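Local coordinates for 2-c-methyl-d-erythritol 4-phosphate cytidylyltransferase (Streptococcus pneumoniae, PDB 2VSH), which catalyses the transfer of the cytidylyl group of CTP to D-ribitol 5-phosphate, giving CDP-ribitol for teichoic acid precursors, at residues A[113-118]-A[217-222]. Sequence-based numbering, arbitrary orientation.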
loop_
_atom_site.group_PDB
_atom_site.type_symbol
_atom_site.label_atom_id
_atom_site.label_comp_id
_atom_site.label_asym_id
_atom_site.label_seq_id
_atom_site.Cartn_x
_atom_site.Cartn_y
_atom_site.Cartn_z
ATOM N N ASP A 113 -15.800 6.264 0.904
ATOM C CA ASP A 113 -15.648 5.502 2.159
ATOM C C ASP A 113 -15.914 6.383 3.371
ATOM O O ASP A 113 -15.364 7.477 3.455
ATOM C CB ASP A 113 -14.210 4.992 2.296
ATOM C CG ASP A 113 -13.842 3.946 1.262
ATOM O OD1 ASP A 113 -14.731 3.199 0.799
ATOM O OD2 ASP A 113 -12.644 3.861 0.928
ATOM N N SER A 114 -16.682 5.882 4.341
ATOM C CA SER A 114 -16.898 6.613 5.604
ATOM C C SER A 114 -15.612 6.870 6.370
ATOM O O SER A 114 -15.508 7.875 7.069
ATOM C CB SER A 114 -17.864 5.870 6.520
ATOM O OG SER A 114 -17.303 4.627 6.876
ATOM N N VAL A 115 -14.650 5.950 6.247
ATOM C CA VAL A 115 -13.380 6.034 6.991
ATOM C C VAL A 115 -12.271 6.782 6.251
ATOM O O VAL A 115 -11.077 6.644 6.562
ATOM C CB VAL A 115 -12.877 4.650 7.432
ATOM C CG1 VAL A 115 -13.770 4.092 8.548
ATOM C CG2 VAL A 115 -12.765 3.687 6.211
ATOM N N ARG A 116 -12.677 7.585 5.286
ATOM C CA ARG A 116 -11.775 8.509 4.614
ATOM C C ARG A 116 -12.173 9.960 4.943
ATOM O O ARG A 116 -12.713 10.658 4.086
ATOM C CB ARG A 116 -11.776 8.274 3.112
ATOM C CG ARG A 116 -10.946 7.062 2.665
ATOM C CD ARG A 116 -10.806 7.040 1.153
ATOM N NE ARG A 116 -10.411 5.713 0.673
ATOM C CZ ARG A 116 -9.165 5.334 0.403
ATOM N NH1 ARG A 116 -8.153 6.167 0.563
ATOM N NH2 ARG A 116 -8.927 4.103 -0.026
ATOM N N PRO A 117 -11.912 10.406 6.194
ATOM C CA PRO A 117 -12.373 11.747 6.607
ATOM C C PRO A 117 -11.580 12.924 6.023
ATOM O O PRO A 117 -12.002 14.084 6.200
ATOM C CB PRO A 117 -12.236 11.714 8.132
ATOM C CG PRO A 117 -11.159 10.721 8.401
ATOM C CD PRO A 117 -11.178 9.717 7.268
ATOM N N PHE A 118 -10.464 12.648 5.331
ATOM C CA PHE A 118 -9.592 13.736 4.862
ATOM C C PHE A 118 -9.820 14.121 3.405
ATOM O O PHE A 118 -8.988 14.802 2.796
ATOM C CB PHE A 118 -8.120 13.406 5.107
ATOM C CG PHE A 118 -7.814 13.125 6.548
ATOM C CD1 PHE A 118 -7.879 14.144 7.498
ATOM C CD2 PHE A 118 -7.471 11.844 6.958
ATOM C CE1 PHE A 118 -7.615 13.878 8.855
ATOM C CE2 PHE A 118 -7.195 11.572 8.311
ATOM C CZ PHE A 118 -7.260 12.594 9.247
ATOM N N ASN A 217 -5.376 11.486 1.874
ATOM C CA ASN A 217 -6.724 10.859 1.814
ATOM C C ASN A 217 -6.703 9.422 2.392
ATOM O O ASN A 217 -7.174 8.463 1.766
ATOM C CB ASN A 217 -7.283 10.917 0.388
ATOM C CG ASN A 217 -8.753 10.473 0.276
ATOM O OD1 ASN A 217 -9.529 10.523 1.230
ATOM N ND2 ASN A 217 -9.140 10.082 -0.932
ATOM N N LEU A 218 -6.165 9.320 3.613
ATOM C CA LEU A 218 -6.014 8.071 4.359
ATOM C C LEU A 218 -7.338 7.328 4.561
ATOM O O LEU A 218 -8.357 7.942 4.855
ATOM C CB LEU A 218 -5.364 8.370 5.733
ATOM C CG LEU A 218 -5.157 7.265 6.782
ATOM C CD1 LEU A 218 -4.050 6.280 6.394
ATOM C CD2 LEU A 218 -4.839 7.850 8.151
ATOM N N LYS A 219 -7.297 6.009 4.394
ATOM C CA LYS A 219 -8.384 5.129 4.769
ATOM C C LYS A 219 -8.087 4.584 6.171
ATOM O O LYS A 219 -7.058 3.947 6.383
ATOM C CB LYS A 219 -8.524 3.986 3.763
ATOM C CG LYS A 219 -9.771 3.158 3.967
ATOM C CD LYS A 219 -9.907 2.040 2.946
ATOM C CE LYS A 219 -11.345 1.563 2.919
ATOM N NZ LYS A 219 -11.472 0.311 2.150
ATOM N N ILE A 220 -8.964 4.865 7.130
ATOM C CA ILE A 220 -8.695 4.463 8.515
ATOM C C ILE A 220 -9.244 3.055 8.719
ATOM O O ILE A 220 -10.425 2.877 8.978
ATOM C CB ILE A 220 -9.260 5.473 9.555
ATOM C CG1 ILE A 220 -8.703 6.873 9.284
ATOM C CG2 ILE A 220 -8.925 5.018 10.983
ATOM C CD1 ILE A 220 -9.454 8.007 9.976
ATOM N N THR A 221 -8.362 2.069 8.556
ATOM C CA THR A 221 -8.718 0.651 8.617
ATOM C C THR A 221 -8.160 -0.001 9.880
ATOM O O THR A 221 -8.883 -0.680 10.602
ATOM C CB THR A 221 -8.165 -0.096 7.356
ATOM O OG1 THR A 221 -8.905 0.326 6.206
ATOM C CG2 THR A 221 -8.288 -1.599 7.498
ATOM N N THR A 222 -6.873 0.208 10.135
ATOM C CA THR A 222 -6.192 -0.451 11.225
ATOM C C THR A 222 -5.949 0.540 12.365
ATOM O O THR A 222 -6.084 1.751 12.185
ATOM C CB THR A 222 -4.813 -1.030 10.775
ATOM O OG1 THR A 222 -3.920 0.050 10.517
ATOM C CG2 THR A 222 -4.945 -1.897 9.517
HETATM O O HOH W 1 -11.488 2.161 -0.393
HETATM O O HOH W 2 -9.318 10.388 4.096
#
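Lys219 leaves its backbone with CG anti to N (chi1 -171°) and runs out fully extended, while Arg116 sets CG beside its own N (chi1 -78°) and stretches as far as NE, which brings both side chains to the carboxylate of Asp113 in a salt-bridge network. The network joins the C-terminal end of strand 108-113, in the GT-A-like fold of the IspD/TarI family, to the loop before helix 223-232; a type I beta turn runs from Asp113 to Arg116. Lys219 CB sits 3.7 Å above the guanidinium plane of Arg116, over its centre. Around the edge of that plane lie three acceptors: Asp113 OD2, 2.9 Å from Arg116 NE and met on the anti side of the carboxylate, somewhat out of its plane; Asn217 O, 2.8 Å from Arg116 NH1 in a bent bond (133° at the hydrogen); and a water at NH2 that Lys219 NZ also reaches. Together they hold the guanidinium's rotation. Lys219 NZ itself makes a long salt bridge to Asp113 OD2, while OD1 is paired with Arg86, which probably belongs to the CTP site together with Ser114 of the turn. Next along, Ile220 N donates to Val115 O at 2.8 Å, a nearly straight bond. Ile220 CD1 packs on the Pro117 ring, whose CG lies over one face of the Phe118 ring, offset toward the rim. Asn217 ND2 bonds to Thr170 O; a second water links Phe118 N and Asn217 OD1, and donates to Leu218 O at 2.7 Å.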